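Uncharacterized protein (PDB 3OMD) is of unknown function but folds as a single all-helical chain belonging to the DUF5069 family of uncharacterised domains. Local coordinates at residues 26-37 / 65-75; 16-25 / 95-103. All blocks are in the same frame, centred on the assembly; numbering follows the deposited sequence.

Contact 1. Residues 26-37 / 65-75; sequences LKRVIDKARAHV and FAEAVKSRPQD
Phe65 enters the groove of helix 26-37 as a knob into a hole in this all-helical DUF5069 fold, where two helices cross at -84° with their axes 8.9 Å apart. Its CG lies anti to the backbone N (chi1 -178°), which carries the ring in among Leu26, Val29, Ile30 and Ala33. Leu26 CD1 and Ala33 CB meet the ring at its edge, and Phe65 CZ lies 3.7 Å from Ile30 CG1. Small residues suit the crossing itself: the CA atoms of Ala33 and Ala66 are 5.1 Å apart. Beyond it, Arg34 extends from CG to NE and grips the type I turn Val69-Arg72. Arg34 NH2 donates to Arg72 O at 2.8 Å, nearly straight (162°) and on a lone pair in the carbonyl plane; Arg34 NH1 reaches Val69 O, also 2.8 Å, from above that carbonyl's plane, while Arg72 N comes from the opposite face. A methionine in place of Arg34 would probably leave Arg72 O and Val69 O without their side-chain donors and the turn less firmly fixed. Asp75, salt-bridged to Arg14, is tied in through a water that accepts from Arg34 NH2 at 2.9 Å and donates to Asp75 OD1 at 2.7 Å.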
loop_
_atom_site.group_PDB
_atom_site.type_symbol
_atom_site.label_atom_id
_atom_site.label_comp_id
_atom_site.label_asym_id
_atom_site.label_seq_id
_atom_site.Cartn_x
_atom_site.Cartn_y
_atom_site.Cartn_z
ATOM N N LEU A 26 -4.581 1.784 -1.910
ATOM C CA LEU A 26 -5.285 2.812 -1.095
ATOM C C LEU A 26 -5.632 2.287 0.317
ATOM O O LEU A 26 -5.356 2.972 1.327
ATOM C CB LEU A 26 -6.522 3.313 -1.849
ATOM C CG LEU A 26 -7.379 4.306 -1.046
ATOM C CD1 LEU A 26 -6.579 5.516 -0.542
ATOM C CD2 LEU A 26 -8.584 4.743 -1.942
ATOM N N LYS A 27 -6.224 1.086 0.424
ATOM C CA LYS A 27 -6.522 0.569 1.792
ATOM C C LYS A 27 -5.229 0.446 2.607
ATOM O O LYS A 27 -5.214 0.771 3.795
ATOM C CB LYS A 27 -7.203 -0.797 1.708
ATOM C CG LYS A 27 -8.681 -0.703 1.265
ATOM C CD LYS A 27 -9.332 -2.069 1.405
ATOM C CE LYS A 27 -10.802 -1.998 1.007
ATOM N NZ LYS A 27 -11.485 -3.332 1.223
ATOM N N ARG A 28 -4.176 -0.097 1.970
ATOM C CA ARG A 28 -2.922 -0.347 2.656
ATOM C C ARG A 28 -2.324 0.967 3.189
ATOM O O ARG A 28 -1.850 1.037 4.334
ATOM C CB ARG A 28 -1.947 -1.008 1.669
ATOM C CG ARG A 28 -0.592 -1.392 2.309
ATOM C CD ARG A 28 0.166 -2.244 1.331
ATOM N NE ARG A 28 1.385 -2.792 1.933
ATOM C CZ ARG A 28 1.420 -3.896 2.677
ATOM N NH1 ARG A 28 0.320 -4.617 2.878
ATOM N NH2 ARG A 28 2.589 -4.302 3.188
ATOM N N VAL A 29 -2.325 2.002 2.353
ATOM C CA VAL A 29 -1.757 3.269 2.796
ATOM C C VAL A 29 -2.658 4.030 3.758
ATOM O O VAL A 29 -2.137 4.805 4.563
ATOM C CB VAL A 29 -1.278 4.119 1.579
ATOM C CG1 VAL A 29 -2.445 4.791 0.831
ATOM C CG2 VAL A 29 -0.270 5.154 2.026
ATOM N N ILE A 30 -3.981 3.854 3.665
ATOM C CA ILE A 30 -4.825 4.315 4.786
ATOM C C ILE A 30 -4.322 3.743 6.113
ATOM O O ILE A 30 -4.136 4.471 7.100
ATOM C CB ILE A 30 -6.302 3.970 4.530
ATOM C CG1 ILE A 30 -6.842 4.868 3.394
ATOM C CG2 ILE A 30 -7.170 4.153 5.823
ATOM C CD1 ILE A 30 -8.241 4.334 2.873
ATOM N N ASP A 31 -4.091 2.434 6.124
ATOM C CA ASP A 31 -3.677 1.785 7.374
ATOM C C ASP A 31 -2.328 2.310 7.831
ATOM O O ASP A 31 -2.130 2.573 9.015
ATOM C CB ASP A 31 -3.595 0.280 7.169
ATOM C CG ASP A 31 -4.954 -0.363 6.952
ATOM O OD1 ASP A 31 -6.012 0.270 7.211
ATOM O OD2 ASP A 31 -4.993 -1.539 6.496
ATOM N N LYS A 32 -1.408 2.459 6.883
ATOM C CA LYS A 32 -0.071 2.954 7.237
ATOM C C LYS A 32 -0.143 4.410 7.706
ATOM O O LYS A 32 0.588 4.787 8.637
ATOM C CB LYS A 32 0.901 2.844 6.044
ATOM C CG LYS A 32 1.212 1.353 5.714
ATOM C CD LYS A 32 1.965 1.156 4.389
ATOM C CE LYS A 32 3.281 1.823 4.472
ATOM N NZ LYS A 32 3.955 1.779 3.089
ATOM N N ALA A 33 -1.012 5.224 7.089
ATOM C CA ALA A 33 -1.180 6.592 7.543
ATOM C C ALA A 33 -1.693 6.644 8.965
ATOM O O ALA A 33 -1.247 7.452 9.772
ATOM C CB ALA A 33 -2.110 7.350 6.615
ATOM N N ARG A 34 -2.644 5.776 9.285
ATOM C CA ARG A 34 -3.134 5.755 10.667
ATOM C C ARG A 34 -2.047 5.380 11.654
ATOM O O ARG A 34 -1.955 6.003 12.739
ATOM C CB ARG A 34 -4.337 4.832 10.790
ATOM C CG ARG A 34 -5.542 5.333 9.966
ATOM C CD ARG A 34 -6.847 4.550 10.292
ATOM N NE ARG A 34 -7.905 4.701 9.299
ATOM C CZ ARG A 34 -8.621 5.800 9.059
ATOM N NH1 ARG A 34 -8.483 6.914 9.791
ATOM N NH2 ARG A 34 -9.511 5.756 8.067
ATOM N N ALA A 35 -1.232 4.382 11.302
ATOM C CA ALA A 35 -0.124 4.013 12.181
ATOM C C ALA A 35 0.933 5.134 12.267
ATOM O O ALA A 35 1.518 5.375 13.343
ATOM C CB ALA A 35 0.485 2.707 11.692
ATOM N N HIS A 36 1.174 5.808 11.147
ATOM C CA HIS A 36 2.085 6.941 11.137
ATOM C C HIS A 36 1.654 8.051 12.113
ATOM O O HIS A 36 2.494 8.531 12.907
ATOM C CB HIS A 36 2.163 7.452 9.717
ATOM C CG HIS A 36 2.795 8.798 9.592
ATOM N ND1 HIS A 36 4.157 8.987 9.667
ATOM C CD2 HIS A 36 2.251 10.018 9.351
ATOM C CE1 HIS A 36 4.426 10.270 9.484
ATOM N NE2 HIS A 36 3.291 10.914 9.280
ATOM N N VAL A 37 0.368 8.431 12.066
ATOM C CA VAL A 37 -0.203 9.451 12.986
ATOM C C VAL A 37 0.007 8.972 14.424
ATOM O O VAL A 37 0.418 9.752 15.307
ATOM C CB VAL A 37 -1.742 9.694 12.687
ATOM C CG1 VAL A 37 -2.437 10.491 13.838
ATOM C CG2 VAL A 37 -1.848 10.449 11.317
ATOM N N PHE A 65 -2.664 13.780 3.260
ATOM C CA PHE A 65 -3.382 12.509 3.363
ATOM C C PHE A 65 -3.404 11.978 4.792
ATOM O O PHE A 65 -4.479 11.576 5.276
ATOM C CB PHE A 65 -2.741 11.522 2.386
ATOM C CG PHE A 65 -3.404 10.170 2.351
ATOM C CD1 PHE A 65 -4.447 9.921 1.475
ATOM C CD2 PHE A 65 -2.960 9.145 3.171
ATOM C CE1 PHE A 65 -5.032 8.660 1.417
ATOM C CE2 PHE A 65 -3.563 7.887 3.143
ATOM C CZ PHE A 65 -4.607 7.639 2.259
ATOM N N ALA A 66 -2.258 12.033 5.490
ATOM C CA ALA A 66 -2.217 11.549 6.861
ATOM C C ALA A 66 -3.125 12.404 7.737
ATOM O O ALA A 66 -3.793 11.871 8.613
ATOM C CB ALA A 66 -0.757 11.524 7.412
ATOM N N GLU A 67 -3.128 13.717 7.530
ATOM C CA GLU A 67 -4.034 14.580 8.302
ATOM C C GLU A 67 -5.499 14.277 8.006
ATOM O O GLU A 67 -6.342 14.236 8.920
ATOM C CB GLU A 67 -3.759 16.059 8.014
ATOM C CG GLU A 67 -4.658 17.030 8.854
ATOM C CD GLU A 67 -4.443 16.919 10.370
ATOM O OE1 GLU A 67 -3.308 16.542 10.779
ATOM O OE2 GLU A 67 -5.407 17.194 11.147
ATOM N N ALA A 68 -5.794 14.005 6.736
ATOM C CA ALA A 68 -7.169 13.771 6.334
ATOM C C ALA A 68 -7.753 12.518 6.968
ATOM O O ALA A 68 -8.953 12.504 7.319
ATOM C CB ALA A 68 -7.279 13.669 4.805
ATOM N N VAL A 69 -6.942 11.480 7.156
ATOM C CA VAL A 69 -7.477 10.249 7.710
ATOM C C VAL A 69 -7.877 10.404 9.180
ATOM O O VAL A 69 -8.760 9.674 9.633
ATOM C CB VAL A 69 -6.555 9.021 7.504
ATOM C CG1 VAL A 69 -6.227 8.823 6.044
ATOM C CG2 VAL A 69 -5.338 9.094 8.384
ATOM N N LYS A 70 -7.325 11.406 9.870
ATOM C CA LYS A 70 -7.669 11.643 11.287
ATOM C C LYS A 70 -9.125 11.974 11.552
ATOM O O LYS A 70 -9.603 11.711 12.661
ATOM C CB LYS A 70 -6.816 12.760 11.899
ATOM C CG LYS A 70 -5.328 12.453 11.818
ATOM C CD LYS A 70 -4.542 13.604 12.483
ATOM C CE LYS A 70 -3.027 13.451 12.491
ATOM N NZ LYS A 70 -2.283 14.629 13.114
ATOM N N SER A 71 -9.816 12.643 10.628
ATOM C CA SER A 71 -11.240 12.937 10.831
ATOM C C SER A 71 -12.139 12.026 9.992
ATOM O O SER A 71 -13.373 12.195 9.965
ATOM C CB SER A 71 -11.554 14.405 10.545
ATOM O OG SER A 71 -11.196 14.663 9.194
ATOM N N ARG A 72 -11.527 11.049 9.318
ATOM C CA ARG A 72 -12.227 10.143 8.384
ATOM C C ARG A 72 -11.944 8.678 8.709
ATOM O O ARG A 72 -11.117 8.034 8.056
ATOM C CB ARG A 72 -11.748 10.466 6.969
ATOM C CG ARG A 72 -12.186 11.895 6.585
ATOM C CD ARG A 72 -11.548 12.359 5.256
ATOM N NE ARG A 72 -12.050 13.675 4.882
ATOM C CZ ARG A 72 -11.535 14.838 5.301
ATOM N NH1 ARG A 72 -10.465 14.881 6.122
ATOM N NH2 ARG A 72 -12.101 15.973 4.895
ATOM N N PRO A 73 -12.631 8.122 9.703
ATOM C CA PRO A 73 -12.352 6.796 10.216
ATOM C C PRO A 73 -12.784 5.669 9.293
ATOM O O PRO A 73 -12.250 4.557 9.396
ATOM C CB PRO A 73 -13.166 6.738 11.536
ATOM C CG PRO A 73 -14.226 7.753 11.351
ATOM C CD PRO A 73 -13.620 8.844 10.533
ATOM N N GLN A 74 -13.685 5.969 8.358
ATOM C CA GLN A 74 -14.186 4.950 7.474
ATOM C C GLN A 74 -13.543 5.078 6.091
ATOM O O GLN A 74 -13.316 6.179 5.589
ATOM C CB GLN A 74 -15.691 5.079 7.341
ATOM C CG GLN A 74 -16.465 5.109 8.676
ATOM C CD GLN A 74 -16.077 3.980 9.649
ATOM O OE1 GLN A 74 -16.044 4.188 10.880
ATOM N NE2 GLN A 74 -15.786 2.789 9.117
ATOM N N ASP A 75 -13.321 3.932 5.468
ATOM C CA ASP A 75 -12.763 3.866 4.103
ATOM C C ASP A 75 -13.542 4.770 3.133
ATOM O O ASP A 75 -12.933 5.400 2.282
ATOM C CB ASP A 75 -12.823 2.421 3.573
ATOM C CG ASP A 75 -11.684 1.559 4.052
ATOM O OD1 ASP A 75 -10.749 2.030 4.739
ATOM O OD2 ASP A 75 -11.730 0.365 3.715
HETATM O O HOH W 1 -10.325 3.131 7.119
#

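Contact 2. Residues 16-25 / 95-103; sequences PVDRLGGMDH and VESFNREYE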
loop_
_atom_site.group_PDB
_atom_site.type_symbol
_atom_site.label_atom_id
_atom_site.label_comp_id
_atom_site.label_asym_id
_atom_site.label_seq_id
_atom_site.Cartn_x
_atom_site.Cartn_y
_atom_site.Cartn_z
ATOM N N PRO A 16 -2.040 -5.081 -0.694
ATOM C CA PRO A 16 -1.861 -4.182 -1.856
ATOM C C PRO A 16 -3.029 -4.265 -2.836
ATOM O O PRO A 16 -3.334 -3.270 -3.496
ATOM C CB PRO A 16 -0.596 -4.757 -2.536
ATOM C CG PRO A 16 0.242 -5.226 -1.345
ATOM C CD PRO A 16 -0.826 -5.887 -0.419
ATOM N N VAL A 17 -3.635 -5.445 -2.998
ATOM C CA VAL A 17 -4.640 -5.640 -4.053
ATOM C C VAL A 17 -6.077 -5.798 -3.495
ATOM O O VAL A 17 -6.983 -6.207 -4.228
ATOM C CB VAL A 17 -4.240 -6.792 -5.009
ATOM C CG1 VAL A 17 -2.883 -6.437 -5.716
ATOM C CG2 VAL A 17 -4.242 -8.148 -4.296
ATOM N N ASP A 18 -6.259 -5.416 -2.223
ATOM C CA ASP A 18 -7.591 -5.331 -1.598
ATOM C C ASP A 18 -8.097 -3.921 -1.980
ATOM O O ASP A 18 -7.758 -2.923 -1.329
ATOM C CB ASP A 18 -7.445 -5.501 -0.090
ATOM C CG ASP A 18 -8.789 -5.466 0.644
ATOM O OD1 ASP A 18 -9.850 -5.246 -0.005
ATOM O OD2 ASP A 18 -8.734 -5.641 1.872
ATOM N N ARG A 19 -8.897 -3.845 -3.055
ATOM C CA ARG A 19 -9.136 -2.535 -3.702
ATOM C C ARG A 19 -10.220 -1.704 -3.003
ATOM O O ARG A 19 -11.159 -2.252 -2.381
ATOM C CB ARG A 19 -9.504 -2.734 -5.171
ATOM C CG ARG A 19 -8.348 -3.344 -5.981
ATOM C CD ARG A 19 -8.755 -3.612 -7.434
ATOM N NE ARG A 19 -7.597 -4.096 -8.191
ATOM C CZ ARG A 19 -7.683 -4.534 -9.436
ATOM N NH1 ARG A 19 -8.871 -4.553 -10.064
ATOM N NH2 ARG A 19 -6.594 -4.936 -10.078
ATOM N N LEU A 20 -10.096 -0.381 -3.137
ATOM C CA LEU A 20 -11.096 0.555 -2.618
ATOM C C LEU A 20 -11.273 1.563 -3.739
ATOM O O LEU A 20 -10.314 2.109 -4.223
ATOM C CB LEU A 20 -10.574 1.248 -1.354
ATOM C CG LEU A 20 -11.491 2.344 -0.759
ATOM C CD1 LEU A 20 -12.880 1.841 -0.431
ATOM C CD2 LEU A 20 -10.809 2.945 0.490
ATOM N N GLY A 21 -12.520 1.808 -4.147
ATOM C CA GLY A 21 -12.744 2.721 -5.279
ATOM C C GLY A 21 -12.065 2.219 -6.559
ATOM O O GLY A 21 -11.702 3.011 -7.426
ATOM N N GLY A 22 -11.863 0.908 -6.632
ATOM C CA GLY A 22 -11.184 0.295 -7.766
ATOM C C GLY A 22 -9.661 0.365 -7.694
ATOM O O GLY A 22 -8.999 -0.222 -8.579
HETATM N N MSE A 23 -9.111 1.027 -6.663
HETATM C CA MSE A 23 -7.642 1.264 -6.657
HETATM C C MSE A 23 -6.913 0.311 -5.712
HETATM O O MSE A 23 -7.319 0.106 -4.565
HETATM C CB MSE A 23 -7.263 2.675 -6.236
HETATM C CG MSE A 23 -8.288 3.680 -6.240
HETATM SE SE MSE A 23 -7.256 5.189 -5.703
HETATM C CE MSE A 23 -5.520 4.346 -6.047
ATOM N N ASP A 24 -5.785 -0.206 -6.194
ATOM C CA ASP A 24 -4.794 -0.902 -5.330
ATOM C C ASP A 24 -4.117 0.145 -4.429
ATOM O O ASP A 24 -4.221 1.363 -4.652
ATOM C CB ASP A 24 -3.689 -1.485 -6.217
ATOM C CG ASP A 24 -4.124 -2.665 -7.015
ATOM O OD1 ASP A 24 -5.197 -3.281 -6.755
ATOM O OD2 ASP A 24 -3.375 -3.052 -7.972
ATOM N N HIS A 25 -3.425 -0.363 -3.412
ATOM C CA HIS A 25 -2.617 0.397 -2.442
ATOM C C HIS A 25 -3.407 1.283 -1.483
ATOM O O HIS A 25 -2.937 1.533 -0.361
ATOM C CB HIS A 25 -1.511 1.251 -3.117
ATOM C CG HIS A 25 -0.357 1.494 -2.205
ATOM N ND1 HIS A 25 0.442 0.461 -1.762
ATOM C CD2 HIS A 25 0.058 2.611 -1.546
ATOM C CE1 HIS A 25 1.325 0.940 -0.903
ATOM N NE2 HIS A 25 1.113 2.239 -0.755
ATOM N N VAL A 95 -7.182 4.710 -12.967
ATOM C CA VAL A 95 -6.995 3.818 -11.807
ATOM C C VAL A 95 -6.516 2.435 -12.281
ATOM O O VAL A 95 -5.606 1.842 -11.671
ATOM C CB VAL A 95 -8.299 3.767 -10.997
ATOM C CG1 VAL A 95 -8.199 2.731 -9.921
ATOM C CG2 VAL A 95 -8.592 5.139 -10.348
ATOM N N GLU A 96 -7.120 1.930 -13.359
ATOM C CA GLU A 96 -6.738 0.625 -13.903
ATOM C C GLU A 96 -5.289 0.688 -14.391
ATOM O O GLU A 96 -4.527 -0.250 -14.190
ATOM C CB GLU A 96 -7.742 0.223 -14.996
ATOM C CG GLU A 96 -9.020 -0.411 -14.417
ATOM C CD GLU A 96 -10.358 -0.114 -15.143
ATOM O OE1 GLU A 96 -10.452 -0.246 -16.371
ATOM O OE2 GLU A 96 -11.351 0.218 -14.447
ATOM N N SER A 97 -4.904 1.820 -14.985
ATOM C CA SER A 97 -3.522 2.028 -15.410
ATOM C C SER A 97 -2.559 1.885 -14.235
ATOM O O SER A 97 -1.554 1.146 -14.299
ATOM C CB SER A 97 -3.382 3.414 -16.036
ATOM O OG SER A 97 -2.125 3.506 -16.627
ATOM N N PHE A 98 -2.855 2.611 -13.154
ATOM C CA PHE A 98 -2.052 2.527 -11.929
ATOM C C PHE A 98 -1.919 1.094 -11.439
ATOM O O PHE A 98 -0.835 0.607 -11.134
ATOM C CB PHE A 98 -2.618 3.427 -10.803
ATOM C CG PHE A 98 -1.921 3.204 -9.494
ATOM C CD1 PHE A 98 -0.664 3.760 -9.256
ATOM C CD2 PHE A 98 -2.494 2.354 -8.512
ATOM C CE1 PHE A 98 0.038 3.479 -8.047
ATOM C CE2 PHE A 98 -1.817 2.086 -7.298
ATOM C CZ PHE A 98 -0.541 2.641 -7.083
ATOM N N ASN A 99 -3.063 0.429 -11.335
ATOM C CA ASN A 99 -3.074 -0.945 -10.824
ATOM C C ASN A 99 -2.222 -1.860 -11.658
ATOM O O ASN A 99 -1.537 -2.744 -11.122
ATOM C CB ASN A 99 -4.488 -1.517 -10.839
ATOM C CG ASN A 99 -5.418 -0.881 -9.793
ATOM O OD1 ASN A 99 -5.014 -0.131 -8.884
ATOM N ND2 ASN A 99 -6.710 -1.198 -9.937
ATOM N N ARG A 100 -2.302 -1.717 -12.985
ATOM C CA ARG A 100 -1.562 -2.655 -13.847
ATOM C C ARG A 100 -0.057 -2.467 -13.631
ATOM O O ARG A 100 0.692 -3.458 -13.516
ATOM C CB ARG A 100 -1.946 -2.406 -15.317
ATOM C CG ARG A 100 -1.129 -3.201 -16.309
ATOM C CD ARG A 100 -1.323 -2.620 -17.729
ATOM N NE ARG A 100 -0.496 -3.333 -18.709
ATOM C CZ ARG A 100 -0.459 -3.070 -20.016
ATOM N NH1 ARG A 100 -1.227 -2.112 -20.549
ATOM N NH2 ARG A 100 0.308 -3.808 -20.804
ATOM N N GLU A 101 0.383 -1.209 -13.528
ATOM C CA GLU A 101 1.812 -0.973 -13.316
ATOM C C GLU A 101 2.237 -1.435 -11.912
ATOM O O GLU A 101 3.267 -2.082 -11.746
ATOM C CB GLU A 101 2.169 0.502 -13.569
ATOM C CG GLU A 101 3.658 0.744 -13.412
ATOM C CD GLU A 101 4.145 2.090 -13.893
ATOM O OE1 GLU A 101 3.358 2.898 -14.398
ATOM O OE2 GLU A 101 5.371 2.317 -13.788
ATOM N N TYR A 102 1.432 -1.106 -10.902
ATOM C CA TYR A 102 1.717 -1.470 -9.510
ATOM C C TYR A 102 1.845 -2.978 -9.357
ATOM O O TYR A 102 2.801 -3.465 -8.733
ATOM C CB TYR A 102 0.538 -0.956 -8.711
ATOM C CG TYR A 102 0.504 -1.225 -7.231
ATOM C CD1 TYR A 102 1.255 -0.429 -6.329
ATOM C CD2 TYR A 102 -0.338 -2.198 -6.695
ATOM C CE1 TYR A 102 1.152 -0.625 -4.923
ATOM C CE2 TYR A 102 -0.442 -2.412 -5.314
ATOM C CZ TYR A 102 0.295 -1.623 -4.455
ATOM O OH TYR A 102 0.158 -1.822 -3.121
ATOM N N GLU A 103 0.892 -3.707 -9.934
ATOM C CA GLU A 103 0.904 -5.184 -9.809
ATOM C C GLU A 103 2.034 -5.816 -10.645
ATOM O O GLU A 103 2.395 -6.969 -10.407
ATOM C CB GLU A 103 -0.447 -5.753 -10.223
ATOM C CG GLU A 103 -1.535 -5.363 -9.226
ATOM C CD GLU A 103 -2.903 -5.797 -9.625
ATOM O OE1 GLU A 103 -3.039 -6.776 -10.426
ATOM O OE2 GLU A 103 -3.873 -5.170 -9.159
#
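Asn99 projects from helix 95-103 against the loop 16-25, and its side-chain amide bonds to the backbone on either side of Met23, at the end of the type I' turn Leu20-Met23 in this helical fold. Its CB, nearest the loop at Asp24 OD2 (3.4 Å), leads to a CG set anti to the carbonyl carbon (chi1 -70°), and the amide stacks on the Asp24 carboxylate with the planes 24° apart. At the tip, Asn99 OD1 accepts from Asp24 N at 2.8 Å, almost straight (171°), while Asn99 ND2 donates to Gly22 O, also at 2.8 Å and within the amide plane. An asparagine suits the place because it offers one acceptor and one donor side by side. ND2 also lies over the centre of the Arg19 guanidinium, whose edges serve two acids: Arg19 NE bonds Asp24 OD1 and Arg19 NH2 bonds Glu103 OE2, both at 2.9 Å. Asp24 OD2 and Glu103 OE2 are 2.5 Å apart, a spacing so short that one of the two acids probably carries a proton, with the arginine probably easing any remaining charge. Farther along, Tyr102 packs its ring against Pro16 CB, and Tyr102 OH shares a hydrogen bond of 2.7 Å with His25 ND1 at the edge of that ring, while His25 NE2 bonds to Asp51 OD1.

Overall arrangement
From the N terminus the chain first passes through the loop 16-25, one half of contact 2, and runs straight into helix 26-38, one half of contact 1. Helix 50-58 follows, and then segment 65-75 returns to helix 26-38, closing contact 1. After helix 75-85 the chain reaches helix 92-104, whose segment 95-103 closes contact 2, so contact 1 is nested within the larger loop. The centres lie about 17 Å apart, yet the two touch: Lys27 NZ forms a salt bridge to Asp18 OD1, and Leu20 packs against Asp75. Together they tie helices 62-69 and 92-104 to one continuous N-terminal piece, with helix 50-58 packing on both contacts.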